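Long-range contacts in glutathionyl-hydroquinone reductase PcpF (Sphingobium chlorophenolicum, PDB 4FQU), which catalyses the glutathione-dependent reduction of glutathionyl-hydroquinones to hydroquinones, a reaction used in the breakdown of the pollutant pentachlorophenol: residues G215-V220 / L259-G264; F238-H243 / V300-P305. All blocks are in the same frame, centred on the assembly; numbering follows the deposited sequence.

Contact 1: residues G215-V220 / L259-G264; sequences GREWLV and LSRLVG
R261 leaves helix 257-268 with its CG swung opposite the backbone N (chi1 -153°), and a bend at chi3 then brings its guanidinium to the loop at R216 and E217. E217 answers with a chain bent at chi2 (-59°): its CB leaves the backbone away from the helix, yet the carboxylate comes back towards it. Two polar contacts result. NH2 of R261 donates to the carbonyl O of R216 at 3.2 Å, with an N-H...O angle of 157° and the oxygen close to the guanidinium plane, so this bond is well aimed. NH1 of R261 lies 3.1 Å from OE1 of E217, a salt bridge whose hydrogen bond is weak; OE1 meets the edge of the guanidinium in its plane, but the carboxylate is turned steeply against that plane. NH2 is also bonded to OD1 of N258, one turn earlier, which probably helps fix the rotation of the group. Were R261 an alanine, the R216 carbonyl, the E217 carboxylate and OD1 of N258 would probably each lose this mate. One residue further along the helix, CD1 of L262 touches the indole at W218 CE3, 3.6 Å away, and W218 CZ3, meeting the ring obliquely. The site is a surface contact in the all-helical C-terminal domain of the GST fold: the loop between helices 192-212 and 226-245 lies against helix 257-268, W218 also packs on K265 and L266 of that helix, and D228 of helix 226-245 touches both W218 and L262.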
ATOM      1  N   GLY A 215       4.793 -30.302  -5.605  1.00 26.15           N
ATOM      2  CA  GLY A 215       5.901 -31.213  -5.423  1.00 25.88           C
ATOM      3  C   GLY A 215       7.026 -30.911  -6.363  1.00 31.53           C
ATOM      4  O   GLY A 215       7.738 -31.810  -6.727  1.00 46.19           O
ATOM      5  N   ARG A 216       7.180 -29.658  -6.772  1.00 37.89           N
ATOM      6  CA  ARG A 216       8.155 -29.279  -7.805  1.00 36.90           C
ATOM      7  C   ARG A 216       9.207 -28.333  -7.268  1.00 38.56           C
ATOM      8  O   ARG A 216       9.077 -27.824  -6.157  1.00 37.51           O
ATOM      9  CB  ARG A 216       7.485 -28.604  -9.001  1.00 37.39           C
ATOM     10  CG  ARG A 216       6.443 -29.433  -9.732  1.00 42.05           C
ATOM     11  CD  ARG A 216       6.023 -28.743 -11.033  1.00 44.72           C
ATOM     12  NE  ARG A 216       4.859 -29.334 -11.690  1.00 47.73           N
ATOM     13  CZ  ARG A 216       4.930 -30.203 -12.690  1.00 60.31           C
ATOM     14  NH1 ARG A 216       6.119 -30.591 -13.140  1.00 64.69           N
ATOM     15  NH2 ARG A 216       3.817 -30.679 -13.240  1.00 68.10           N
ATOM     16  N   GLU A 217      10.251 -28.119  -8.071  1.00 40.90           N
ATOM     17  CA  GLU A 217      11.352 -27.230  -7.706  1.00 40.69           C
ATOM     18  C   GLU A 217      11.358 -26.118  -8.712  1.00 35.18           C
ATOM     19  O   GLU A 217      11.774 -25.008  -8.412  1.00 41.89           O
ATOM     20  CB  GLU A 217      12.735 -27.914  -7.736  1.00 43.21           C
ATOM     21  CG  GLU A 217      13.095 -28.836  -6.568  1.00 52.39           C
ATOM     22  CD  GLU A 217      13.070 -28.165  -5.196  1.00 61.20           C
ATOM     23  OE1 GLU A 217      12.840 -26.932  -5.096  1.00 65.14           O
ATOM     24  OE2 GLU A 217      13.290 -28.893  -4.204  1.00 56.53           O
ATOM     25  N   TRP A 218      10.900 -26.423  -9.913  1.00 26.88           N
ATOM     26  CA  TRP A 218      10.782 -25.409 -10.932  1.00 26.73           C
ATOM     27  C   TRP A 218       9.467 -25.609 -11.635  1.00 30.84           C
ATOM     28  O   TRP A 218       8.837 -26.652 -11.521  1.00 34.40           O
ATOM     29  CB  TRP A 218      11.952 -25.459 -11.934  1.00 32.36           C
ATOM     30  CG  TRP A 218      13.317 -25.337 -11.295  1.00 33.46           C
ATOM     31  CD1 TRP A 218      14.200 -26.344 -11.036  1.00 32.33           C
ATOM     32  CD2 TRP A 218      13.935 -24.139 -10.828  1.00 32.22           C
ATOM     33  NE1 TRP A 218      15.322 -25.846 -10.431  1.00 27.56           N
ATOM     34  CE2 TRP A 218      15.183 -24.495 -10.288  1.00 30.42           C
ATOM     35  CE3 TRP A 218      13.550 -22.796 -10.805  1.00 28.84           C
ATOM     36  CZ2 TRP A 218      16.047 -23.556  -9.740  1.00 30.20           C
ATOM     37  CZ3 TRP A 218      14.415 -21.864 -10.255  1.00 28.73           C
ATOM     38  CH2 TRP A 218      15.642 -22.245  -9.739  1.00 29.37           C
ATOM     39  N   LEU A 219       9.067 -24.590 -12.377  1.00 31.48           N
ATOM     40  CA  LEU A 219       7.771 -24.579 -13.023  1.00 31.63           C
ATOM     41  C   LEU A 219       7.616 -25.676 -14.052  1.00 34.61           C
ATOM     42  O   LEU A 219       6.514 -26.157 -14.228  1.00 41.62           O
ATOM     43  CB  LEU A 219       7.525 -23.239 -13.708  1.00 23.27           C
ATOM     44  CG  LEU A 219       7.258 -22.083 -12.779  1.00 17.65           C
ATOM     45  CD1 LEU A 219       7.444 -20.806 -13.553  1.00 19.46           C
ATOM     46  CD2 LEU A 219       5.898 -22.193 -12.219  1.00 14.10           C
ATOM     47  N   VAL A 220       8.692 -26.064 -14.737  1.00 29.29           N
ATOM     48  CA  VAL A 220       8.547 -26.917 -15.918  1.00 30.30           C
ATOM     49  C   VAL A 220       9.558 -28.042 -16.069  1.00 37.46           C
ATOM     50  O   VAL A 220      10.752 -27.826 -16.155  1.00 39.62           O
ATOM     51  CB  VAL A 220       8.599 -26.108 -17.156  1.00 28.98           C
ATOM     52  CG1 VAL A 220       8.467 -27.014 -18.361  1.00 25.18           C
ATOM     53  CG2 VAL A 220       7.515 -25.031 -17.102  1.00 33.22           C
ATOM     54  N   LEU A 259       5.610 -20.529  -3.690  1.00 26.18           N
ATOM     55  CA  LEU A 259       6.202 -19.412  -4.424  1.00 24.06           C
ATOM     56  C   LEU A 259       7.359 -18.781  -3.650  1.00 33.09           C
ATOM     57  O   LEU A 259       8.427 -18.547  -4.215  1.00 38.69           O
ATOM     58  CB  LEU A 259       5.173 -18.338  -4.735  1.00 23.25           C
ATOM     59  CG  LEU A 259       4.240 -18.863  -5.812  1.00 29.55           C
ATOM     60  CD1 LEU A 259       3.022 -17.981  -6.030  1.00 24.27           C
ATOM     61  CD2 LEU A 259       5.008 -19.051  -7.104  1.00 27.99           C
ATOM     62  N   SER A 260       7.151 -18.505  -2.361  1.00 34.66           N
ATOM     63  CA  SER A 260       8.174 -17.883  -1.518  1.00 28.42           C
ATOM     64  C   SER A 260       9.425 -18.703  -1.564  1.00 33.06           C
ATOM     65  O   SER A 260      10.512 -18.163  -1.413  1.00 38.71           O
ATOM     66  CB  SER A 260       7.711 -17.780  -0.073  1.00 24.84           C
ATOM     67  OG  SER A 260       7.019 -16.563   0.134  1.00 28.49           O
ATOM     68  N   ARG A 261       9.266 -20.009  -1.781  1.00 28.71           N
ATOM     69  CA  ARG A 261      10.381 -20.927  -1.840  1.00 26.31           C
ATOM     70  C   ARG A 261      11.127 -20.718  -3.160  1.00 32.33           C
ATOM     71  O   ARG A 261      12.350 -20.577  -3.152  1.00 30.46           O
ATOM     72  CB  ARG A 261       9.862 -22.349  -1.678  1.00 28.80           C
ATOM     73  CG  ARG A 261      10.812 -23.394  -1.078  1.00 35.76           C
ATOM     74  CD  ARG A 261      10.079 -24.752  -0.795  1.00 48.82           C
ATOM     75  NE  ARG A 261       9.014 -25.092  -1.770  1.00 64.76           N
ATOM     76  CZ  ARG A 261       9.206 -25.657  -2.981  1.00 64.00           C
ATOM     77  NH1 ARG A 261      10.453 -25.965  -3.377  1.00 57.65           N
ATOM     78  NH2 ARG A 261       8.153 -25.901  -3.806  1.00 38.42           N
ATOM     79  N   LEU A 262      10.396 -20.674  -4.285  1.00 31.79           N
ATOM     80  CA  LEU A 262      10.985 -20.394  -5.601  1.00 23.36           C
ATOM     81  C   LEU A 262      11.747 -19.068  -5.599  1.00 25.10           C
ATOM     82  O   LEU A 262      12.850 -18.964  -6.126  1.00 28.69           O
ATOM     83  CB  LEU A 262       9.927 -20.373  -6.706  1.00 23.91           C
ATOM     84  CG  LEU A 262      10.396 -19.931  -8.114  1.00 22.82           C
ATOM     85  CD1 LEU A 262      11.117 -21.025  -8.774  1.00 26.75           C
ATOM     86  CD2 LEU A 262       9.252 -19.590  -8.989  1.00 16.64           C
ATOM     87  N   VAL A 263      11.164 -18.050  -4.999  1.00 20.70           N
ATOM     88  CA  VAL A 263      11.825 -16.764  -4.926  1.00 19.37           C
ATOM     89  C   VAL A 263      13.117 -16.791  -4.144  1.00 22.37           C
ATOM     90  O   VAL A 263      14.086 -16.147  -4.533  1.00 20.76           O
ATOM     91  CB  VAL A 263      10.920 -15.765  -4.286  1.00 21.36           C
ATOM     92  CG1 VAL A 263      11.751 -14.653  -3.591  1.00 14.39           C
ATOM     93  CG2 VAL A 263       9.930 -15.264  -5.333  1.00 19.66           C
ATOM     94  N   GLY A 264      13.127 -17.520  -3.030  1.00 25.05           N
ATOM     95  CA  GLY A 264      14.321 -17.653  -2.213  1.00 26.53           C
ATOM     96  C   GLY A 264      15.399 -18.387  -2.994  1.00 26.87           C
ATOM     97  O   GLY A 264      16.524 -17.945  -3.073  1.00 30.44           O
TER

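Contact 2: residues F238-H243 / V300-P305; sequences FDAIYH and VGPAQP
A240, on the flank of helix 226-245, meets two prolines of the C-terminal tail, and this small apolar cluster is the closely packed part of the contact. Its CB lies 3.7 Å from CB of P305, with CG of the same ring slightly farther off. P302 comes in beside it: its CG is 3.7 Å from CA of A240 and 3.5 Å from the carbonyl O of D239, so this ring rests on helix backbone as much as on the methyl group. The small side chain of A240 is consistent with the close approach, 5.7 Å between CA of A240 and CA of P305. The helix is irregular here, with a wider pi-type turn at 238-242 in which N of H243 bonds to O of F238 at 2.8 Å. Helix 226-245 belongs to the helical C-terminal domain of the glutathione transferase fold, and the tail, which follows helix 278-287, returns to it as an irregular loop. There P302 also touches K282 and P305 touches L278, so both rings span two helices. The looser side lies at D239. Its OD2 is 4.1 Å from O of P305, and both are acceptors, so nothing bonds them. With CG opposite the carbonyl carbon and beside the backbone N (chi1 -65°), the carboxylate instead meets the backbone N-H groups of I253 (to OD1) and A254 (to OD2). Between the two prolines, A303 and Q304 are exposed and leave the helix untouched, although A303 packs on L250 of the second subunit. P302 meets N249 of the second subunit, and the backbone N of V300 is hydrogen-bonded to OH of Y195 of that subunit.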
ATOM      1  N   PHE A 238       7.347  -7.923  -5.445  1.00 19.86           N
ATOM      2  CA  PHE A 238       5.922  -7.951  -5.123  1.00 22.89           C
ATOM      3  C   PHE A 238       5.543  -7.369  -3.779  1.00 25.04           C
ATOM      4  O   PHE A 238       4.899  -6.336  -3.717  1.00 22.61           O
ATOM      5  CB  PHE A 238       5.383  -9.332  -5.182  1.00 17.85           C
ATOM      6  CG  PHE A 238       3.945  -9.352  -5.268  1.00 20.30           C
ATOM      7  CD1 PHE A 238       3.181  -9.332  -4.127  1.00 24.16           C
ATOM      8  CD2 PHE A 238       3.327  -9.353  -6.498  1.00 20.13           C
ATOM      9  CE1 PHE A 238       1.813  -9.353  -4.205  1.00 22.14           C
ATOM     10  CE2 PHE A 238       1.970  -9.391  -6.585  1.00 20.02           C
ATOM     11  CZ  PHE A 238       1.202  -9.393  -5.438  1.00 20.87           C
ATOM     12  N   ASP A 239       5.934  -8.062  -2.713  1.00 24.21           N
ATOM     13  CA  ASP A 239       5.701  -7.577  -1.368  1.00 22.38           C
ATOM     14  C   ASP A 239       6.332  -6.226  -1.081  1.00 23.51           C
ATOM     15  O   ASP A 239       5.873  -5.505  -0.209  1.00 28.39           O
ATOM     16  CB  ASP A 239       6.233  -8.562  -0.334  1.00 21.05           C
ATOM     17  CG  ASP A 239       5.502  -9.871  -0.349  1.00 26.66           C
ATOM     18  OD1 ASP A 239       4.547 -10.017  -1.129  1.00 25.47           O
ATOM     19  OD2 ASP A 239       5.885 -10.761   0.439  1.00 34.44           O
ATOM     20  N   ALA A 240       7.398  -5.887  -1.773  1.00 21.34           N
ATOM     21  CA  ALA A 240       8.191  -4.750  -1.341  1.00 22.30           C
ATOM     22  C   ALA A 240       7.798  -3.549  -2.118  1.00 19.90           C
ATOM     23  O   ALA A 240       8.152  -2.456  -1.763  1.00 16.51           O
ATOM     24  CB  ALA A 240       9.642  -5.029  -1.556  1.00 24.24           C
ATOM     25  N   ILE A 241       7.071  -3.779  -3.204  1.00 19.51           N
ATOM     26  CA  ILE A 241       6.602  -2.692  -4.038  1.00 20.37           C
ATOM     27  C   ILE A 241       5.159  -2.833  -4.472  1.00 22.12           C
ATOM     28  O   ILE A 241       4.316  -2.055  -4.041  1.00 20.17           O
ATOM     29  CB  ILE A 241       7.430  -2.578  -5.251  1.00 19.45           C
ATOM     30  CG1 ILE A 241       8.803  -2.104  -4.822  1.00 18.30           C
ATOM     31  CG2 ILE A 241       6.779  -1.617  -6.213  1.00 16.39           C
ATOM     32  CD1 ILE A 241       9.723  -1.999  -5.962  1.00 20.15           C
ATOM     33  N   TYR A 242       4.869  -3.829  -5.302  1.00 20.56           N
ATOM     34  CA  TYR A 242       3.502  -4.056  -5.796  1.00 19.72           C
ATOM     35  C   TYR A 242       2.346  -4.061  -4.726  1.00 22.17           C
ATOM     36  O   TYR A 242       1.366  -3.316  -4.803  1.00 22.96           O
ATOM     37  CB  TYR A 242       3.513  -5.334  -6.617  1.00 18.61           C
ATOM     38  CG  TYR A 242       4.438  -5.244  -7.810  1.00 21.18           C
ATOM     39  CD1 TYR A 242       4.666  -4.040  -8.431  1.00 20.39           C
ATOM     40  CD2 TYR A 242       5.083  -6.374  -8.325  1.00 21.51           C
ATOM     41  CE1 TYR A 242       5.506  -3.950  -9.530  1.00 24.40           C
ATOM     42  CE2 TYR A 242       5.924  -6.309  -9.432  1.00 18.41           C
ATOM     43  CZ  TYR A 242       6.139  -5.088 -10.047  1.00 25.73           C
ATOM     44  OH  TYR A 242       6.969  -4.965 -11.180  1.00 23.89           O
ATOM     45  N   HIS A 243       2.481  -4.917  -3.732  1.00 21.07           N
ATOM     46  CA  HIS A 243       1.495  -5.115  -2.707  1.00 17.50           C
ATOM     47  C   HIS A 243       1.021  -3.798  -2.135  1.00 24.22           C
ATOM     48  O   HIS A 243      -0.161  -3.630  -1.862  1.00 28.13           O
ATOM     49  CB  HIS A 243       2.159  -5.948  -1.619  1.00 21.50           C
ATOM     50  CG  HIS A 243       1.263  -6.291  -0.480  1.00 21.79           C
ATOM     51  ND1 HIS A 243       1.157  -5.500   0.639  1.00 23.46           N
ATOM     52  CD2 HIS A 243       0.449  -7.355  -0.269  1.00 22.98           C
ATOM     53  CE1 HIS A 243       0.302  -6.051   1.483  1.00 25.44           C
ATOM     54  NE2 HIS A 243      -0.142  -7.181   0.959  1.00 23.35           N
ATOM     55  N   VAL A 300       9.090   3.319   4.378  1.00 26.51           N
ATOM     56  CA  VAL A 300      10.179   2.722   5.130  1.00 25.45           C
ATOM     57  C   VAL A 300      10.276   1.242   4.790  1.00 22.85           C
ATOM     58  O   VAL A 300      11.054   0.496   5.366  1.00 19.77           O
ATOM     59  CB  VAL A 300       9.942   2.951   6.604  1.00 25.87           C
ATOM     60  CG1 VAL A 300       9.326   1.697   7.299  1.00 22.45           C
ATOM     61  CG2 VAL A 300      11.209   3.415   7.204  1.00 27.38           C
ATOM     62  N   GLY A 301       9.457   0.864   3.801  1.00 39.47           N
ATOM     63  CA  GLY A 301       9.363  -0.458   3.164  1.00 34.11           C
ATOM     64  C   GLY A 301       8.821  -1.508   4.093  1.00 32.62           C
ATOM     65  O   GLY A 301       8.652  -1.247   5.294  1.00 36.71           O
ATOM     66  N   PRO A 302       8.524  -2.689   3.564  1.00 29.74           N
ATOM     67  CA  PRO A 302       8.513  -3.811   4.510  1.00 34.25           C
ATOM     68  C   PRO A 302       9.987  -4.168   4.810  1.00 39.02           C
ATOM     69  O   PRO A 302      10.795  -4.240   3.871  1.00 41.50           O
ATOM     70  CB  PRO A 302       7.789  -4.921   3.745  1.00 17.76           C
ATOM     71  CG  PRO A 302       8.113  -4.639   2.347  1.00 26.36           C
ATOM     72  CD  PRO A 302       8.254  -3.116   2.196  1.00 32.64           C
ATOM     73  N   ALA A 303      10.331  -4.322   6.086  1.00 32.62           N
ATOM     74  CA  ALA A 303      11.672  -4.703   6.496  1.00 32.92           C
ATOM     75  C   ALA A 303      11.800  -6.161   6.231  1.00 36.33           C
ATOM     76  O   ALA A 303      11.030  -6.940   6.783  1.00 43.65           O
ATOM     77  CB  ALA A 303      11.812  -4.486   7.954  1.00 32.56           C
ATOM     78  N   GLN A 304      12.751  -6.539   5.390  1.00 36.49           N
ATOM     79  CA  GLN A 304      12.965  -7.953   5.040  1.00 48.65           C
ATOM     80  C   GLN A 304      11.808  -8.566   4.237  1.00 50.99           C
ATOM     81  O   GLN A 304      11.000  -9.329   4.789  1.00 56.56           O
ATOM     82  CB  GLN A 304      13.231  -8.781   6.314  1.00 53.60           C
ATOM     83  CG  GLN A 304      13.363 -10.289   6.120  1.00 65.61           C
ATOM     84  CD  GLN A 304      14.537 -10.677   5.211  1.00 79.29           C
ATOM     85  OE1 GLN A 304      15.374 -11.508   5.600  1.00 67.83           O
ATOM     86  NE2 GLN A 304      14.589 -10.093   3.982  1.00 62.52           N
ATOM     87  N   PRO A 305      11.716  -8.231   2.937  1.00 46.24           N
ATOM     88  CA  PRO A 305      10.643  -8.694   2.036  1.00 45.63           C
ATOM     89  C   PRO A 305      10.794 -10.104   1.425  1.00 46.47           C
ATOM     90  O   PRO A 305       9.933 -10.499   0.637  1.00 38.07           O
ATOM     91  CB  PRO A 305      10.650  -7.638   0.912  1.00 32.42           C
ATOM     92  CG  PRO A 305      11.955  -7.050   0.938  1.00 35.66           C
ATOM     93  CD  PRO A 305      12.470  -7.115   2.349  1.00 41.41           C
TER

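In the fold
Contacts 1 and 2 have centres 20 Å apart; their nearest atoms are about 6 Å apart and do not touch. Their segments alternate along the chain: 215-220, 238-243, 259-264, then 300-305. Helix 226-245 thus follows the loop of contact 1, supplies the helical side of contact 2 and precedes helix 257-268, the helical side of contact 1. Both contacts lay a non-helical segment on a helix of the C-terminal domain, away from the probable glutathione-binding and catalytic residues. They differ in setting: contact 1 stays within one subunit, whereas the tail of contact 2 also reaches the partner subunit of the homodimer.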